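Local structure of putative pyridoxal phosphate-dependent transferase (Clostridium difficile, 4DQ6) at residues A40-K45 with E289-S294; P97-A102 with D203-D208; I103-N108 with T266-K271; S301-A306 with V319-G324. The protein binds pyridoxal-5'-phosphate and is probably a fold type I enzyme of the aminotransferase class I and II family. All coordinates share one frame; numbering follows the deposited sequence. Where two conformers were deposited one is given.

Contact 1. Residues A40-K45 with E289-S294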
loop_
_atom_site.group_PDB
_atom_site.type_symbol
_atom_site.label_atom_id
_atom_site.label_comp_id
_atom_site.label_asym_id
_atom_site.label_seq_id
_atom_site.Cartn_x
_atom_site.Cartn_y
_atom_site.Cartn_z
ATOM N N ALA A 40 13.176 7.694 11.552
ATOM C CA ALA A 40 14.208 7.363 10.562
ATOM C C ALA A 40 13.763 7.645 9.124
ATOM O O ALA A 40 13.516 6.737 8.326
ATOM C CB ALA A 40 14.612 5.865 10.743
ATOM N N ASP A 41 13.723 8.935 8.795
ATOM C CA ASP A 41 13.863 9.387 7.408
ATOM C C ASP A 41 14.849 10.529 7.474
ATOM O O ASP A 41 15.223 10.977 8.540
ATOM C CB ASP A 41 12.533 9.691 6.679
ATOM C CG ASP A 41 11.814 10.917 7.161
ATOM O OD1 ASP A 41 12.411 11.785 7.842
ATOM O OD2 ASP A 41 10.604 11.063 6.823
ATOM N N MET A 42 15.286 10.998 6.320
ATOM C CA MET A 42 16.376 11.936 6.308
ATOM C C MET A 42 15.896 13.335 6.014
ATOM O O MET A 42 14.921 13.527 5.259
ATOM C CB MET A 42 17.382 11.555 5.209
ATOM C CG MET A 42 17.813 10.089 5.100
ATOM S SD MET A 42 19.057 10.070 3.719
ATOM C CE MET A 42 19.319 8.275 3.643
ATOM N N ASP A 43 16.600 14.339 6.514
ATOM C CA ASP A 43 16.332 15.737 6.113
ATOM C C ASP A 43 17.260 16.154 4.984
ATOM O O ASP A 43 17.917 17.252 4.988
ATOM C CB ASP A 43 16.481 16.673 7.284
ATOM C CG ASP A 43 15.360 16.514 8.293
ATOM O OD1 ASP A 43 14.215 16.917 7.993
ATOM O OD2 ASP A 43 15.615 15.997 9.397
ATOM N N PHE A 44 17.282 15.285 4.001
ATOM C CA PHE A 44 17.992 15.508 2.771
ATOM C C PHE A 44 17.079 15.313 1.563
ATOM O O PHE A 44 16.202 14.539 1.569
ATOM C CB PHE A 44 19.137 14.550 2.599
ATOM C CG PHE A 44 20.217 14.677 3.604
ATOM C CD1 PHE A 44 20.766 15.895 3.977
ATOM C CD2 PHE A 44 20.732 13.537 4.136
ATOM C CE1 PHE A 44 21.767 15.938 4.950
ATOM C CE2 PHE A 44 21.757 13.546 5.061
ATOM C CZ PHE A 44 22.257 14.779 5.492
ATOM N N LYS A 45 17.308 16.053 0.494
ATOM C CA LYS A 45 16.640 15.809 -0.776
ATOM C C LYS A 45 16.962 14.452 -1.330
ATOM O O LYS A 45 18.051 13.924 -1.095
ATOM C CB LYS A 45 17.055 16.858 -1.796
ATOM C CG LYS A 45 16.484 18.218 -1.476
ATOM C CD LYS A 45 16.851 19.194 -2.546
ATOM C CE LYS A 45 16.230 20.524 -2.208
ATOM N NZ LYS A 45 16.788 21.474 -3.191
ATOM N N GLU A 289 23.943 5.073 -7.111
ATOM C CA GLU A 289 25.152 4.680 -6.422
ATOM C C GLU A 289 26.077 5.859 -6.042
ATOM O O GLU A 289 26.575 5.902 -4.902
ATOM C CB GLU A 289 25.901 3.620 -7.206
ATOM C CG GLU A 289 26.964 2.864 -6.435
ATOM C CD GLU A 289 27.415 1.577 -7.162
ATOM O OE1 GLU A 289 26.896 1.281 -8.265
ATOM O OE2 GLU A 289 28.289 0.894 -6.612
ATOM N N SER A 290 26.269 6.812 -6.957
ATOM C CA SER A 290 27.155 7.920 -6.662
ATOM C C SER A 290 26.613 8.809 -5.529
ATOM O O SER A 290 27.360 9.208 -4.641
ATOM C CB SER A 290 27.489 8.713 -7.916
ATOM O OG SER A 290 28.368 7.955 -8.736
ATOM N N TRP A 291 25.323 9.089 -5.563
ATOM C CA TRP A 291 24.658 9.755 -4.432
ATOM C C TRP A 291 24.805 8.989 -3.145
ATOM O O TRP A 291 25.170 9.591 -2.113
ATOM C CB TRP A 291 23.192 10.053 -4.770
ATOM C CG TRP A 291 22.512 10.802 -3.686
ATOM C CD1 TRP A 291 22.352 12.201 -3.549
ATOM C CD2 TRP A 291 21.875 10.214 -2.497
ATOM N NE1 TRP A 291 21.663 12.474 -2.407
ATOM C CE2 TRP A 291 21.359 11.338 -1.724
ATOM C CE3 TRP A 291 21.695 8.925 -2.014
ATOM C CZ2 TRP A 291 20.681 11.179 -0.553
ATOM C CZ3 TRP A 291 21.000 8.774 -0.832
ATOM C CH2 TRP A 291 20.522 9.876 -0.097
ATOM N N LEU A 292 24.600 7.657 -3.176
ATOM C CA LEU A 292 24.739 6.908 -1.987
ATOM C C LEU A 292 26.179 6.964 -1.398
ATOM O O LEU A 292 26.344 7.175 -0.200
ATOM C CB LEU A 292 24.326 5.455 -2.215
ATOM C CG LEU A 292 24.645 4.553 -1.061
ATOM C CD1 LEU A 292 23.876 4.877 0.230
ATOM C CD2 LEU A 292 24.291 3.094 -1.407
ATOM N N GLU A 293 27.201 6.882 -2.242
ATOM C CA GLU A 293 28.568 6.906 -1.730
ATOM C C GLU A 293 28.839 8.294 -1.091
ATOM O O GLU A 293 29.487 8.396 -0.038
ATOM C CB GLU A 293 29.574 6.539 -2.821
ATOM C CG GLU A 293 29.511 5.080 -3.266
ATOM C CD GLU A 293 29.850 4.052 -2.201
ATOM O OE1 GLU A 293 30.665 4.324 -1.275
ATOM O OE2 GLU A 293 29.326 2.910 -2.272
ATOM N N SER A 294 28.329 9.350 -1.707
ATOM C CA SER A 294 28.512 10.716 -1.186
ATOM C C SER A 294 27.765 10.906 0.128
ATOM O O SER A 294 28.305 11.482 1.049
ATOM C CB SER A 294 28.071 11.766 -2.198
ATOM O OG SER A 294 28.458 13.125 -1.870
HETATM O O HOH W 1 20.574 14.946 -1.550
#
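A single water joins Lys45 and Trp291, although no direct hydrogen bond links the two segments. It donates to Lys45 O and accepts from Trp291 NE1, each at 2.8 Å. It sits at the edge of the indole, in the ring plane, where the N-H points. Lys45 O also lies 3.8 Å from Trp291 CZ2, at a slant to the ring.

Further along the same indole the contact turns apolar. Met42 SD is 4.1 Å from Trp291 CH2. The sulfur lies 83° off the normal of the six-membered ring, so this is a Met-aromatic contact made at the edge. The two side chains come from opposite directions. Met42 is extended beyond CG, which carries the sulfur out toward the helix. Trp291 has CG anti to its backbone N (chi1 -176°), and its indole extends toward the loop between strand 35-36 and helix 48-58. The contact joins this loop to the start of helix 289-313.

The sulfur has a second aromatic neighbour. It stands in the plane of the Phe44 ring, at its edge, 3.9 Å from Phe44 CD2. Phe295, one turn further along the helix, touches both Met42 and Phe44.

The end of Lys45 leads away from the helix and forms a salt bridge with Glu61 of the second subunit. Asp41 meets that subunit too, accepting a hydrogen bond from the backbone N of its Tyr65.

The chemistry is divided along the indole. Its benzene end meets sulfur, while its pyrrole N-H is satisfied by a water that also serves a backbone carbonyl.

Contact 2. Residues P97-A102 with D203-D208. With PLP (pyridoxal-5'-phosphate), chain C.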
loop_
_atom_site.group_PDB
_atom_site.type_symbol
_atom_site.label_atom_id
_atom_site.label_comp_id
_atom_site.label_asym_id
_atom_site.label_seq_id
_atom_site.Cartn_x
_atom_site.Cartn_y
_atom_site.Cartn_z
ATOM N N PRO A 97 4.420 -3.201 0.135
ATOM C CA PRO A 97 4.523 -1.724 0.365
ATOM C C PRO A 97 5.500 -1.391 1.479
ATOM O O PRO A 97 5.907 -0.259 1.642
ATOM C CB PRO A 97 3.100 -1.307 0.667
ATOM C CG PRO A 97 2.441 -2.532 1.054
ATOM C CD PRO A 97 3.052 -3.684 0.325
ATOM N N GLY A 98 5.784 -2.336 2.334
ATOM C CA GLY A 98 6.713 -2.171 3.464
ATOM C C GLY A 98 7.234 -3.469 4.038
ATOM O O GLY A 98 6.684 -4.593 3.850
ATOM N N VAL A 99 8.299 -3.336 4.809
ATOM C CA VAL A 99 8.889 -4.497 5.454
ATOM C C VAL A 99 7.961 -5.075 6.473
ATOM O O VAL A 99 7.791 -6.297 6.489
ATOM C CB VAL A 99 10.248 -4.125 6.069
ATOM C CG1 VAL A 99 10.768 -5.235 6.988
ATOM C CG2 VAL A 99 11.234 -3.831 4.924
ATOM N N ILE A 100 7.384 -4.269 7.347
ATOM C CA ILE A 100 6.571 -4.865 8.411
ATOM C C ILE A 100 5.295 -5.539 7.887
ATOM O O ILE A 100 4.930 -6.632 8.310
ATOM C CB ILE A 100 6.287 -3.845 9.513
ATOM C CG1 ILE A 100 7.623 -3.426 10.130
ATOM C CG2 ILE A 100 5.343 -4.475 10.557
ATOM C CD1 ILE A 100 8.415 -4.525 10.812
ATOM N N PRO A 101 4.630 -4.992 6.851
ATOM C CA PRO A 101 3.529 -5.709 6.259
ATOM C C PRO A 101 3.908 -7.112 5.793
ATOM O O PRO A 101 3.165 -8.073 6.002
ATOM C CB PRO A 101 3.174 -4.849 5.060
ATOM C CG PRO A 101 3.542 -3.457 5.436
ATOM C CD PRO A 101 4.682 -3.589 6.408
ATOM N N ALA A 102 5.056 -7.231 5.108
ATOM C CA ALA A 102 5.561 -8.542 4.654
ATOM C C ALA A 102 5.771 -9.446 5.836
ATOM O O ALA A 102 5.365 -10.624 5.798
ATOM C CB ALA A 102 6.845 -8.398 3.785
ATOM N N ASP A 203 15.450 -8.923 8.444
ATOM C CA ASP A 203 15.151 -7.576 8.032
ATOM C C ASP A 203 16.472 -6.855 7.788
ATOM O O ASP A 203 17.151 -6.424 8.717
ATOM C CB ASP A 203 14.334 -6.893 9.130
ATOM C CG ASP A 203 13.978 -5.474 8.849
ATOM O OD1 ASP A 203 14.471 -4.905 7.873
ATOM O OD2 ASP A 203 13.155 -4.930 9.608
ATOM N N GLU A 204 16.725 -6.612 6.498
ATOM C CA GLU A 204 17.995 -6.108 6.095
ATOM C C GLU A 204 17.747 -4.756 5.452
ATOM O O GLU A 204 18.498 -4.306 4.508
ATOM C CB GLU A 204 18.762 -7.138 5.233
ATOM C CG GLU A 204 19.004 -8.446 5.948
ATOM C CD GLU A 204 19.921 -9.418 5.249
ATOM O OE1 GLU A 204 20.492 -9.102 4.184
ATOM O OE2 GLU A 204 20.138 -10.518 5.856
ATOM N N ILE A 205 16.744 -4.066 5.990
ATOM C CA ILE A 205 16.381 -2.809 5.343
ATOM C C ILE A 205 17.562 -1.809 5.408
ATOM O O ILE A 205 17.709 -0.957 4.500
ATOM C CB ILE A 205 15.106 -2.191 5.884
ATOM C CG1 ILE A 205 14.582 -1.072 4.920
ATOM C CG2 ILE A 205 15.335 -1.629 7.255
ATOM C CD1 ILE A 205 13.208 -0.529 5.299
ATOM N N HIS A 206 18.415 -1.842 6.416
ATOM C CA HIS A 206 19.548 -0.869 6.490
ATOM C C HIS A 206 20.802 -1.346 5.778
ATOM O O HIS A 206 21.900 -0.814 6.000
ATOM C CB HIS A 206 19.911 -0.538 7.937
ATOM C CG HIS A 206 18.802 0.053 8.755
ATOM N ND1 HIS A 206 18.599 1.432 8.831
ATOM C CD2 HIS A 206 17.786 -0.543 9.487
ATOM C CE1 HIS A 206 17.532 1.659 9.611
ATOM N NE2 HIS A 206 17.007 0.451 10.002
ATOM N N SER A 207 20.667 -2.294 4.861
ATOM C CA SER A 207 21.785 -3.067 4.299
ATOM C C SER A 207 22.749 -2.214 3.470
ATOM O O SER A 207 23.917 -2.547 3.317
ATOM C CB SER A 207 21.258 -4.189 3.397
ATOM O OG SER A 207 20.416 -3.665 2.374
ATOM N N ASP A 208 22.308 -1.040 3.030
ATOM C CA ASP A 208 23.176 -0.154 2.236
ATOM C C ASP A 208 23.842 0.921 3.062
ATOM O O ASP A 208 24.675 1.683 2.530
ATOM C CB ASP A 208 22.397 0.535 1.093
ATOM C CG ASP A 208 21.668 -0.453 0.156
ATOM O OD1 ASP A 208 22.289 -1.412 -0.287
ATOM O OD2 ASP A 208 20.474 -0.217 -0.207
HETATM N N1 PLP C . 12.774 -2.442 9.560
HETATM C C2 PLP C . 13.688 -1.724 10.291
HETATM C C2A PLP C . 14.776 -2.344 11.114
HETATM C C3 PLP C . 13.658 -0.279 10.297
HETATM O O3 PLP C . 14.523 0.419 11.020
HETATM C C4 PLP C . 12.642 0.402 9.510
HETATM C C4A PLP C . 12.523 1.905 9.519
HETATM C C5 PLP C . 11.717 -0.429 8.755
HETATM C C6 PLP C . 11.815 -1.838 8.820
HETATM C C5A PLP C . 10.688 0.260 7.915
HETATM O O4P PLP C . 9.662 -0.666 7.780
HETATM P P PLP C . 8.529 -0.299 6.683
HETATM O O1P PLP C . 9.161 -0.629 5.375
HETATM O O2P PLP C . 7.365 -1.247 7.178
HETATM O O3P PLP C . 8.346 1.240 6.859
#
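The His206 ring meets pyridoxal-5'-phosphate (PLP) at its edge, with PLP C2A in the ring plane and PLP O3 near it. His206 NE2 and PLP O3 share a hydrogen bond of 2.7 Å, and either could be the donor. Against one face of the pyridine ring lies Ile205, whose CG2 is 3.5 Å from PLP C2. Asp203 OD2 stands beside PLP N1, as in other fold type I PLP enzymes.

The phosphate is held at the start of helix 99-110, in a phosphate-binding helix N-terminus. Val99 N donates to PLP O1P, and Ile100 N donates to PLP O2P at 3.0 Å. Both bonds are nearly straight, at 169° and 170°. The helix end would probably favour the negative charge. Gly98 is the N-cap residue. Asn175 of the same chain and Tyr65 of the second subunit are also hydrogen-bonded to PLP.

Between the two ends of PLP, the segments touch through Val99. Its two methyls part company: CG1, anti to the backbone N (chi1 169°), reaches the carboxylate of Asp203, and CG2 packs on Ile205 CD1 at 3.9 Å. Phe127 lies against Asp203 as well.

Asp203 ends strand 199-203, and its carboxylate is also tied to the loop that follows. Ile205 N donates to Asp203 OD1, nearly along the C-O axis, closing an Asx turn with a bond of 3.1 Å.

Contact 3. Residues I103-N108 with T266-K271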
loop_
_atom_site.group_PDB
_atom_site.type_symbol
_atom_site.label_atom_id
_atom_site.label_comp_id
_atom_site.label_asym_id
_atom_site.label_seq_id
_atom_site.Cartn_x
_atom_site.Cartn_y
_atom_site.Cartn_z
ATOM N N ILE A 103 6.470 -8.985 6.852
ATOM C CA ILE A 103 6.753 -9.808 8.034
ATOM C C ILE A 103 5.470 -10.259 8.708
ATOM O O ILE A 103 5.340 -11.414 9.146
ATOM C CB ILE A 103 7.697 -9.046 8.972
ATOM C CG1 ILE A 103 9.053 -8.887 8.309
ATOM C CG2 ILE A 103 7.848 -9.788 10.316
ATOM C CD1 ILE A 103 10.128 -8.236 9.120
ATOM N N SER A 104 4.492 -9.350 8.765
ATOM C CA SER A 104 3.218 -9.664 9.402
ATOM C C SER A 104 2.529 -10.785 8.626
ATOM O O SER A 104 2.035 -11.750 9.240
ATOM C CB SER A 104 2.261 -8.471 9.375
ATOM O OG SER A 104 1.081 -8.724 10.097
ATOM N N LEU A 105 2.494 -10.744 7.302
ATOM C CA LEU A 105 1.854 -11.798 6.506
ATOM C C LEU A 105 2.656 -13.115 6.684
ATOM O O LEU A 105 2.055 -14.187 6.794
ATOM C CB LEU A 105 1.693 -11.432 5.046
ATOM C CG LEU A 105 0.713 -10.328 4.780
ATOM C CD1 LEU A 105 0.661 -10.136 3.263
ATOM C CD2 LEU A 105 -0.675 -10.409 5.296
ATOM N N LEU A 106 3.994 -13.038 6.636
ATOM C CA LEU A 106 4.844 -14.222 6.837
ATOM C C LEU A 106 4.520 -14.901 8.155
ATOM O O LEU A 106 4.436 -16.141 8.238
ATOM C CB LEU A 106 6.313 -13.872 6.743
ATOM C CG LEU A 106 6.850 -13.508 5.333
ATOM C CD1 LEU A 106 8.236 -12.879 5.413
ATOM C CD2 LEU A 106 6.831 -14.790 4.486
ATOM N N ILE A 107 4.354 -14.121 9.205
ATOM C CA ILE A 107 4.049 -14.677 10.541
ATOM C C ILE A 107 2.720 -15.384 10.499
ATOM O O ILE A 107 2.572 -16.550 11.031
ATOM C CB ILE A 107 4.028 -13.557 11.612
ATOM C CG1 ILE A 107 5.451 -13.130 11.945
ATOM C CG2 ILE A 107 3.280 -14.046 12.852
ATOM C CD1 ILE A 107 5.549 -11.866 12.780
ATOM N N ASN A 108 1.689 -14.770 9.976
ATOM C CA ASN A 108 0.407 -15.422 9.855
ATOM C C ASN A 108 0.449 -16.729 9.064
ATOM O O ASN A 108 -0.235 -17.729 9.470
ATOM C CB ASN A 108 -0.623 -14.495 9.222
ATOM C CG ASN A 108 -2.022 -15.046 9.336
ATOM O OD1 ASN A 108 -2.588 -15.196 10.457
ATOM N ND2 ASN A 108 -2.575 -15.436 8.199
ATOM N N THR A 266 -2.289 -11.901 -2.244
ATOM C CA THR A 266 -3.491 -12.016 -3.034
ATOM C C THR A 266 -4.736 -11.880 -2.179
ATOM O O THR A 266 -5.682 -11.174 -2.529
ATOM C CB THR A 266 -3.517 -13.362 -3.803
ATOM O OG1 THR A 266 -2.467 -13.323 -4.799
ATOM C CG2 THR A 266 -4.897 -13.581 -4.503
ATOM N N ARG A 267 -4.681 -12.523 -1.027
ATOM C CA ARG A 267 -5.772 -12.461 -0.064
ATOM C C ARG A 267 -6.116 -11.033 0.354
ATOM O O ARG A 267 -7.314 -10.706 0.401
ATOM C CB ARG A 267 -5.463 -13.369 1.142
ATOM C CG ARG A 267 -6.426 -13.152 2.273
ATOM C CD ARG A 267 -6.155 -14.049 3.467
ATOM N NE ARG A 267 -4.758 -14.097 3.958
ATOM C CZ ARG A 267 -4.178 -13.259 4.836
ATOM N NH1 ARG A 267 -2.916 -13.468 5.255
ATOM N NH2 ARG A 267 -4.844 -12.223 5.333
ATOM N N ILE A 268 -5.092 -10.201 0.590
ATOM C CA ILE A 268 -5.337 -8.776 0.947
ATOM C C ILE A 268 -5.284 -7.861 -0.272
ATOM O O ILE A 268 -5.413 -6.625 -0.104
ATOM C CB ILE A 268 -4.425 -8.283 2.094
ATOM C CG1 ILE A 268 -2.938 -8.341 1.776
ATOM C CG2 ILE A 268 -4.659 -9.097 3.376
ATOM C CD1 ILE A 268 -2.056 -7.497 2.690
ATOM N N ASP A 269 -5.141 -8.415 -1.481
ATOM C CA ASP A 269 -5.116 -7.636 -2.732
ATOM C C ASP A 269 -4.101 -6.478 -2.741
ATOM O O ASP A 269 -4.409 -5.349 -3.144
ATOM C CB ASP A 269 -6.506 -7.142 -3.145
ATOM C CG ASP A 269 -6.507 -6.625 -4.584
ATOM O OD1 ASP A 269 -5.818 -7.272 -5.441
ATOM O OD2 ASP A 269 -7.082 -5.510 -4.844
ATOM N N ILE A 270 -2.890 -6.731 -2.251
ATOM C CA ILE A 270 -1.804 -5.738 -2.329
ATOM C C ILE A 270 -0.757 -6.364 -3.244
ATOM O O ILE A 270 0.033 -7.228 -2.808
ATOM C CB ILE A 270 -1.288 -5.378 -0.921
ATOM C CG1 ILE A 270 -2.376 -4.568 -0.185
ATOM C CG2 ILE A 270 0.053 -4.625 -0.986
ATOM C CD1 ILE A 270 -1.938 -3.990 1.141
ATOM N N LYS A 271 -0.748 -5.947 -4.520
ATOM C CA LYS A 271 0.050 -6.582 -5.543
ATOM C C LYS A 271 0.863 -5.597 -6.349
ATOM O O LYS A 271 1.937 -5.954 -6.795
ATOM C CB LYS A 271 -0.803 -7.356 -6.535
ATOM C CG LYS A 271 -1.687 -8.375 -5.874
ATOM C CD LYS A 271 -0.918 -9.518 -5.197
ATOM C CE LYS A 271 -0.584 -10.674 -6.083
ATOM N NZ LYS A 271 0.020 -11.807 -5.291
#
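Leu105 reaches from helix 99-110 toward Ile268, and the two side chains meet tip to tip. Leu105 also packs on Leu261 of helix 255-267, while Ser104, the residue just before it, bonds through OG to Arg267 O of the second subunit, and the reciprocal bond is also present. Leu105 CD1 and Ile268 CD1 are 3.8 Å apart. The other methyl, Leu105 CD2, lies 3.8 Å from Arg267 NH1, and here the side chains slide past each other in opposite directions.

One turn later comes Asn108. Its ND2 is 3.6 Å from Arg267 NH1, but this is contact between two nitrogens and not a bond. The amide and guanidinium planes are turned 62° apart. Arg267 bends at chi3 (49°), which brings its end back toward the first helix. There NH1 forms a salt bridge with Glu109.

The partner segment runs off the end of helix 255-267. Asp269 has a positive phi (53°) and forms a Schellman motif, with Asp269 N bonded to Thr266 O. Ile268, just before it, carries CG1 between its backbone N and carbonyl carbon, and this sends CD1 toward Leu105. Beyond the turn, Lys271 NZ comes back to donate to Thr266 OG1 at 3.0 Å.

The join between helix 99-110 and the end of helix 255-267 with the residues after it is apolar at Leu105 and Ile268. At its polar rim, the positive charge of Arg267 is met by Glu109.

Contact 4. Residues S301-A306 with V319-G324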
loop_
_atom_site.group_PDB
_atom_site.type_symbol
_atom_site.label_atom_id
_atom_site.label_comp_id
_atom_site.label_asym_id
_atom_site.label_seq_id
_atom_site.Cartn_x
_atom_site.Cartn_y
_atom_site.Cartn_z
ATOM N N SER A 301 31.061 11.545 8.483
ATOM C CA SER A 301 31.562 12.776 9.072
ATOM C C SER A 301 30.661 13.327 10.170
ATOM O O SER A 301 31.110 13.707 11.250
ATOM C CB SER A 301 31.733 13.773 7.953
ATOM O OG SER A 301 32.338 14.974 8.425
ATOM N N ASN A 302 29.349 13.352 9.931
ATOM C CA ASN A 302 28.360 13.695 10.996
ATOM C C ASN A 302 28.564 12.847 12.254
ATOM O O ASN A 302 28.477 13.353 13.341
ATOM C CB ASN A 302 26.900 13.554 10.537
ATOM C CG ASN A 302 26.312 14.840 9.919
ATOM O OD1 ASN A 302 27.035 15.869 9.655
ATOM N ND2 ASN A 302 25.026 14.760 9.561
ATOM N N ILE A 303 28.725 11.522 12.059
ATOM C CA ILE A 303 28.876 10.596 13.183
ATOM C C ILE A 303 30.135 10.920 13.987
ATOM O O ILE A 303 30.086 11.071 15.203
ATOM C CB ILE A 303 28.849 9.163 12.668
ATOM C CG1 ILE A 303 27.437 8.760 12.298
ATOM C CG2 ILE A 303 29.434 8.249 13.732
ATOM C CD1 ILE A 303 27.334 7.520 11.422
ATOM N N ASP A 304 31.230 11.108 13.284
ATOM C CA ASP A 304 32.499 11.462 13.922
ATOM C C ASP A 304 32.395 12.822 14.661
ATOM O O ASP A 304 32.832 12.951 15.791
ATOM C CB ASP A 304 33.606 11.444 12.873
ATOM C CG ASP A 304 34.010 10.069 12.448
ATOM O OD1 ASP A 304 33.690 9.077 13.158
ATOM O OD2 ASP A 304 34.643 9.989 11.394
ATOM N N PHE A 305 31.719 13.787 14.040
ATOM C CA PHE A 305 31.495 15.105 14.655
ATOM C C PHE A 305 30.678 14.975 15.935
ATOM O O PHE A 305 31.033 15.548 16.977
ATOM C CB PHE A 305 30.836 16.066 13.658
ATOM C CG PHE A 305 30.283 17.289 14.303
ATOM C CD1 PHE A 305 31.119 18.365 14.557
ATOM C CD2 PHE A 305 28.957 17.354 14.729
ATOM C CE1 PHE A 305 30.629 19.505 15.173
ATOM C CE2 PHE A 305 28.465 18.490 15.339
ATOM C CZ PHE A 305 29.311 19.551 15.585
ATOM N N ALA A 306 29.604 14.175 15.884
ATOM C CA ALA A 306 28.730 14.017 17.030
ATOM C C ALA A 306 29.408 13.341 18.186
ATOM O O ALA A 306 29.225 13.722 19.315
ATOM C CB ALA A 306 27.457 13.277 16.645
ATOM N N VAL A 319 28.747 6.649 24.147
ATOM C CA VAL A 319 28.312 6.394 22.759
ATOM C C VAL A 319 29.431 5.598 22.081
ATOM O O VAL A 319 30.600 5.904 22.263
ATOM C CB VAL A 319 27.976 7.690 22.009
ATOM C CG1 VAL A 319 29.165 8.622 22.006
ATOM C CG2 VAL A 319 27.406 7.400 20.616
ATOM N N ARG A 320 29.041 4.516 21.407
ATOM C CA ARG A 320 29.906 3.715 20.544
ATOM C C ARG A 320 29.569 4.049 19.092
ATOM O O ARG A 320 28.377 4.063 18.752
ATOM C CB ARG A 320 29.654 2.209 20.794
ATOM N N LYS A 321 30.566 4.267 18.255
ATOM C CA LYS A 321 30.325 4.603 16.832
ATOM C C LYS A 321 29.577 3.408 16.182
ATOM O O LYS A 321 30.007 2.236 16.300
ATOM C CB LYS A 321 31.624 4.836 16.115
ATOM C CG LYS A 321 31.509 5.256 14.687
ATOM C CD LYS A 321 32.832 5.690 14.097
ATOM C CE LYS A 321 32.720 5.892 12.615
ATOM N NZ LYS A 321 33.966 6.554 12.067
ATOM N N PRO A 322 28.468 3.666 15.514
ATOM C CA PRO A 322 27.772 2.556 14.831
ATOM C C PRO A 322 28.551 2.054 13.651
ATOM O O PRO A 322 29.333 2.779 13.051
ATOM C CB PRO A 322 26.509 3.195 14.306
ATOM C CG PRO A 322 26.809 4.678 14.220
ATOM C CD PRO A 322 27.820 4.981 15.284
ATOM N N GLU A 323 28.352 0.803 13.292
ATOM C CA GLU A 323 28.924 0.181 12.129
ATOM C C GLU A 323 28.040 0.371 10.883
ATOM O O GLU A 323 28.536 0.362 9.717
ATOM C CB GLU A 323 29.110 -1.313 12.412
ATOM C CG GLU A 323 30.094 -1.554 13.556
ATOM C CD GLU A 323 30.089 -2.947 14.148
ATOM O OE1 GLU A 323 29.260 -3.716 13.710
ATOM O OE2 GLU A 323 30.958 -3.172 15.069
ATOM N N GLY A 324 26.750 0.564 11.114
ATOM C CA GLY A 324 25.775 0.839 10.076
ATOM C C GLY A 324 24.566 1.512 10.634
ATOM O O GLY A 324 24.472 1.708 11.863
#
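Lys321 and Asp304 form a salt bridge across the contact. Lys321 NZ donates to Asp304 OD1 at 2.8 Å. Asp304 OD1 accepts with its syn lone pair, on the side of OD2. Asp304 OD2 is more distant, at 3.6 Å from Lys321 NZ, so one oxygen carries the bond. The lysine nitrogen has a second acidic partner, Glu300, one helical turn before Asp304. The ammonium group thus sits between two carboxylates, which probably keep it charged.

Lys321 is extended from CB to NZ, with CG anti to its backbone N (chi1 -177°). On the way to the acid it crosses Ile303 at about a right angle. Ile303 CG2 lies 3.8 Å from Lys321 CG. The same methyl is 4.0 Å from Pro322 CD, and Ile303 CD1 is 4.0 Å from Pro322 CG. One isoleucine therefore packs on both the aliphatic part of the lysine and the proline ring.

Ile303 also touches Leu211 and Leu372. The contact lays helix 289-313 against the loop between strands 318-319 and 327-331. Leu328 of strand 327-331 meets both Ala306 and Pro322, while Phe305 of the helix packs on helix 376-390.

Contacts 1, 2 and 3 lie in the part of the chain that meets the second subunit, whereas no other protein chain touches contact 4. Contacts 2 and 3 share helix 99-110, with centres about 14 Å apart, and touch through Pro97 and Ile270. Their segments alternate along the chain. Both fall between the two segments of contact 1. Contacts 1 and 4 share helix 289-313, with centres about 16 Å apart, and contact 4 comes last. Contacts 3 and 4 are about 37 Å apart between centres, on opposite sides of the chain's centre. Contact 2, which holds PLP, touches contact 1 through Leu292 and Asp208, so packing runs from helix 289-313 through the PLP site to helix 99-110.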